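Local structure of LIM domain only protein 7 (Homo sapiens, 2EAQ) at residues D50-I55 with L81-R86. The protein is of largely uncharacterised function but contains a PDZ domain, a module that in other proteins commonly binds the C-terminal tails of partner proteins. Residues are numbered along the deposited sequence; the frame is centred on the assembly and turned at random.
Sequences DEIIAI and LVMDVR
Glu51 and Arg86 form a hydrogen-bonded antiparallel pair, with Glu51 N to Arg86 O at 2.8 Å and Arg86 N to Glu51 O at 2.9 Å. Two residues on, the pairing slips by one at a classic beta bulge: Asp84 O accepts hydrogen bonds from Ile53 N (2.8 Å) and, over a longer distance, from Ala54 N (3.2 Å), while Asp84 N returns a bond to Ala54 O. Ile53, with a psi of -39°, supplies the extra residue, and its CG1 lies at the edge of the Arg86 guanidinium.

On the Glu51 face, Glu51 and Arg86 both hold CG anti to the backbone N and run alongside each other, CB to CB 4.1 Å. Glu51 OE1, 4.5 Å from Arg86 NE and well out of the guanidinium plane, feels only its charge; Arg86 NE forms a salt bridge with Asp4, and Glu51 OE1 a hydrogen bond with Tyr88 OH.

On the other face, Leu81 CD1 packs against Ile55 CB at 3.6 Å, and Met83, bent at chi3 (24°), brings CE to within 4.0 Å of Ile52 CG1. Asp50, salt-bridged to Arg87, lies beside Val85.

Trp68 and Met72 of helix 65-78 cover Ile55, Trp68 also touches Ile52, and strand 2-10 flanks 80-88 on its other edge, placing this pair in the middle of the larger sheet of the PDZ beta-sandwich.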
ATOM      1  N   ASP A  50      -4.845  -4.680   6.805  1.00  6.26           N
ATOM      2  CA  ASP A  50      -3.482  -5.165   6.595  1.00  6.60           C
ATOM      3  C   ASP A  50      -2.528  -4.050   7.039  1.00  6.40           C
ATOM      4  O   ASP A  50      -2.755  -2.874   6.719  1.00  6.53           O
ATOM      5  CB  ASP A  50      -3.174  -5.449   5.103  1.00  5.94           C
ATOM      6  CG  ASP A  50      -3.796  -6.712   4.586  1.00  6.94           C
ATOM      7  OD1 ASP A  50      -4.262  -7.521   5.387  1.00  6.87           O
ATOM      8  OD2 ASP A  50      -3.760  -6.872   3.335  1.00  7.02           O
ATOM      9  N   GLU A  51      -1.477  -4.359   7.785  1.00  5.93           N
ATOM     10  CA  GLU A  51      -0.486  -3.343   8.191  1.00  5.50           C
ATOM     11  C   GLU A  51       0.501  -3.186   7.074  1.00  6.11           C
ATOM     12  O   GLU A  51       1.008  -4.215   6.573  1.00  6.57           O
ATOM     13  CB  GLU A  51       0.240  -3.749   9.465  1.00  8.59           C
ATOM     14  CG  GLU A  51       1.152  -2.568   9.919  1.00  7.83           C
ATOM     15  CD  GLU A  51       2.016  -2.841  11.116  1.00 10.20           C
ATOM     16  OE1 GLU A  51       1.948  -3.944  11.669  1.00 12.94           O
ATOM     17  OE2 GLU A  51       2.792  -1.912  11.436  1.00 11.51           O
ATOM     18  N   ILE A  52       0.771  -1.958   6.656  1.00  5.88           N
ATOM     19  CA  ILE A  52       1.671  -1.724   5.538  1.00  6.13           C
ATOM     20  C   ILE A  52       3.091  -1.555   6.097  1.00  8.29           C
ATOM     21  O   ILE A  52       3.384  -0.645   6.900  1.00  8.28           O
ATOM     22  CB  ILE A  52       1.221  -0.453   4.754  1.00  5.76           C
ATOM     23  CG1 ILE A  52      -0.208  -0.685   4.264  1.00  7.37           C
ATOM     24  CG2 ILE A  52       2.167  -0.137   3.615  1.00  8.12           C
ATOM     25  CD1 ILE A  52      -0.936   0.595   3.706  1.00  7.29           C
ATOM     26  N   ILE A  53       4.005  -2.434   5.697  1.00  7.04           N
ATOM     27  CA  ILE A  53       5.363  -2.379   6.166  1.00  8.76           C
ATOM     28  C   ILE A  53       6.298  -1.676   5.225  1.00  8.12           C
ATOM     29  O   ILE A  53       7.151  -0.908   5.638  1.00  9.06           O
ATOM     30  CB  ILE A  53       5.881  -3.820   6.482  1.00  9.36           C
ATOM     31  CG1 ILE A  53       4.969  -4.501   7.513  1.00 10.49           C
ATOM     32  CG2 ILE A  53       7.329  -3.737   6.991  1.00 10.59           C
ATOM     33  CD1 ILE A  53       4.752  -3.753   8.766  1.00 13.89           C
ATOM     34  N   ALA A  54       6.116  -1.893   3.931  1.00  6.91           N
ATOM     35  CA  ALA A  54       6.965  -1.249   2.937  1.00  5.55           C
ATOM     36  C   ALA A  54       6.280  -1.254   1.571  1.00  6.00           C
ATOM     37  O   ALA A  54       5.379  -2.037   1.352  1.00  7.26           O
ATOM     38  CB  ALA A  54       8.298  -2.047   2.736  1.00  7.67           C
ATOM     39  N   ILE A  55       6.648  -0.313   0.726  1.00  7.23           N
ATOM     40  CA  ILE A  55       6.219  -0.373  -0.676  1.00  8.69           C
ATOM     41  C   ILE A  55       7.475  -0.242  -1.527  1.00  8.78           C
ATOM     42  O   ILE A  55       8.325   0.628  -1.275  1.00  8.45           O
ATOM     43  CB  ILE A  55       5.178   0.676  -1.077  1.00  9.38           C
ATOM     44  CG1 ILE A  55       5.689   2.077  -0.784  1.00  6.98           C
ATOM     45  CG2 ILE A  55       3.884   0.394  -0.395  1.00  9.29           C
ATOM     46  CD1 ILE A  55       4.772   3.201  -1.390  1.00 12.91           C
ATOM     47  N   LEU A  81       3.342  -1.388  -7.638  1.00  7.13           N
ATOM     48  CA  LEU A  81       3.373  -1.287  -6.206  1.00  8.87           C
ATOM     49  C   LEU A  81       3.518  -2.680  -5.596  1.00  9.67           C
ATOM     50  O   LEU A  81       2.558  -3.436  -5.597  1.00 12.37           O
ATOM     51  CB  LEU A  81       2.067  -0.597  -5.822  1.00 12.08           C
ATOM     52  CG  LEU A  81       1.860  -0.152  -4.411  1.00 13.45           C
ATOM     53  CD1 LEU A  81       2.936   0.829  -3.952  1.00 11.98           C
ATOM     54  CD2 LEU A  81       0.457   0.490  -4.397  1.00 12.62           C
ATOM     55  N   VAL A  82       4.700  -3.006  -5.082  1.00  8.23           N
ATOM     56  CA  VAL A  82       4.958  -4.295  -4.426  1.00  7.94           C
ATOM     57  C   VAL A  82       4.941  -3.957  -2.930  1.00  7.49           C
ATOM     58  O   VAL A  82       5.881  -3.305  -2.431  1.00 10.41           O
ATOM     59  CB  VAL A  82       6.300  -4.899  -4.845  1.00 10.22           C
ATOM     60  CG1 VAL A  82       6.601  -6.212  -4.093  1.00 12.31           C
ATOM     61  CG2 VAL A  82       6.251  -5.285  -6.323  1.00 11.64           C
ATOM     62  N   MET A  83       3.901  -4.416  -2.249  1.00  7.17           N
ATOM     63  CA  MET A  83       3.690  -4.057  -0.841  1.00  8.36           C
ATOM     64  C   MET A  83       4.027  -5.131   0.122  1.00  7.39           C
ATOM     65  O   MET A  83       3.579  -6.265  -0.085  1.00  9.75           O
ATOM     66  CB  MET A  83       2.221  -3.695  -0.625  1.00  8.91           C
ATOM     67  CG  MET A  83       1.565  -2.703  -1.655  1.00 11.44           C
ATOM     68  SD  MET A  83      -0.159  -2.138  -1.162  1.00  8.90           S
ATOM     69  CE  MET A  83       0.089  -2.440   0.654  1.00  1.75           C
ATOM     70  N   ASP A  84       4.817  -4.842   1.125  1.00  6.40           N
ATOM     71  CA  ASP A  84       5.049  -5.850   2.166  1.00  6.91           C
ATOM     72  C   ASP A  84       4.059  -5.512   3.266  1.00  7.08           C
ATOM     73  O   ASP A  84       4.037  -4.352   3.720  1.00  7.33           O
ATOM     74  CB  ASP A  84       6.475  -5.770   2.691  1.00  8.01           C
ATOM     75  CG  ASP A  84       7.464  -6.331   1.736  1.00 16.08           C
ATOM     76  OD1 ASP A  84       7.030  -6.919   0.758  1.00 18.42           O
ATOM     77  OD2 ASP A  84       8.665  -6.200   1.993  1.00 21.36           O
ATOM     78  N   VAL A  85       3.167  -6.422   3.605  1.00  6.63           N
ATOM     79  CA  VAL A  85       2.176  -6.214   4.625  1.00  8.06           C
ATOM     80  C   VAL A  85       2.198  -7.295   5.667  1.00  7.74           C
ATOM     81  O   VAL A  85       2.769  -8.379   5.490  1.00  8.34           O
ATOM     82  CB  VAL A  85       0.713  -6.098   4.021  1.00  9.75           C
ATOM     83  CG1 VAL A  85       0.681  -5.094   2.862  1.00 10.03           C
ATOM     84  CG2 VAL A  85       0.193  -7.423   3.574  1.00 10.90           C
ATOM     85  N   ARG A  86       1.571  -7.004   6.787  1.00  7.84           N
ATOM     86  CA  ARG A  86       1.402  -7.941   7.909  1.00  7.79           C
ATOM     87  C   ARG A  86      -0.101  -8.029   8.093  1.00  8.42           C
ATOM     88  O   ARG A  86      -0.793  -7.031   8.352  1.00  8.58           O
ATOM     89  CB  ARG A  86       2.071  -7.368   9.157  1.00 10.55           C
ATOM     90  CG  ARG A  86       1.976  -8.245  10.365  1.00 14.91           C
ATOM     91  CD  ARG A  86       3.133  -7.946  11.307  1.00 19.65           C
ATOM     92  NE  ARG A  86       4.304  -7.607  10.512  1.00 28.90           N
ATOM     93  CZ  ARG A  86       5.563  -7.889  10.818  1.00 30.77           C
ATOM     94  NH1 ARG A  86       5.848  -8.543  11.929  1.00 33.60           N
ATOM     95  NH2 ARG A  86       6.543  -7.483  10.010  1.00 34.23           N
TER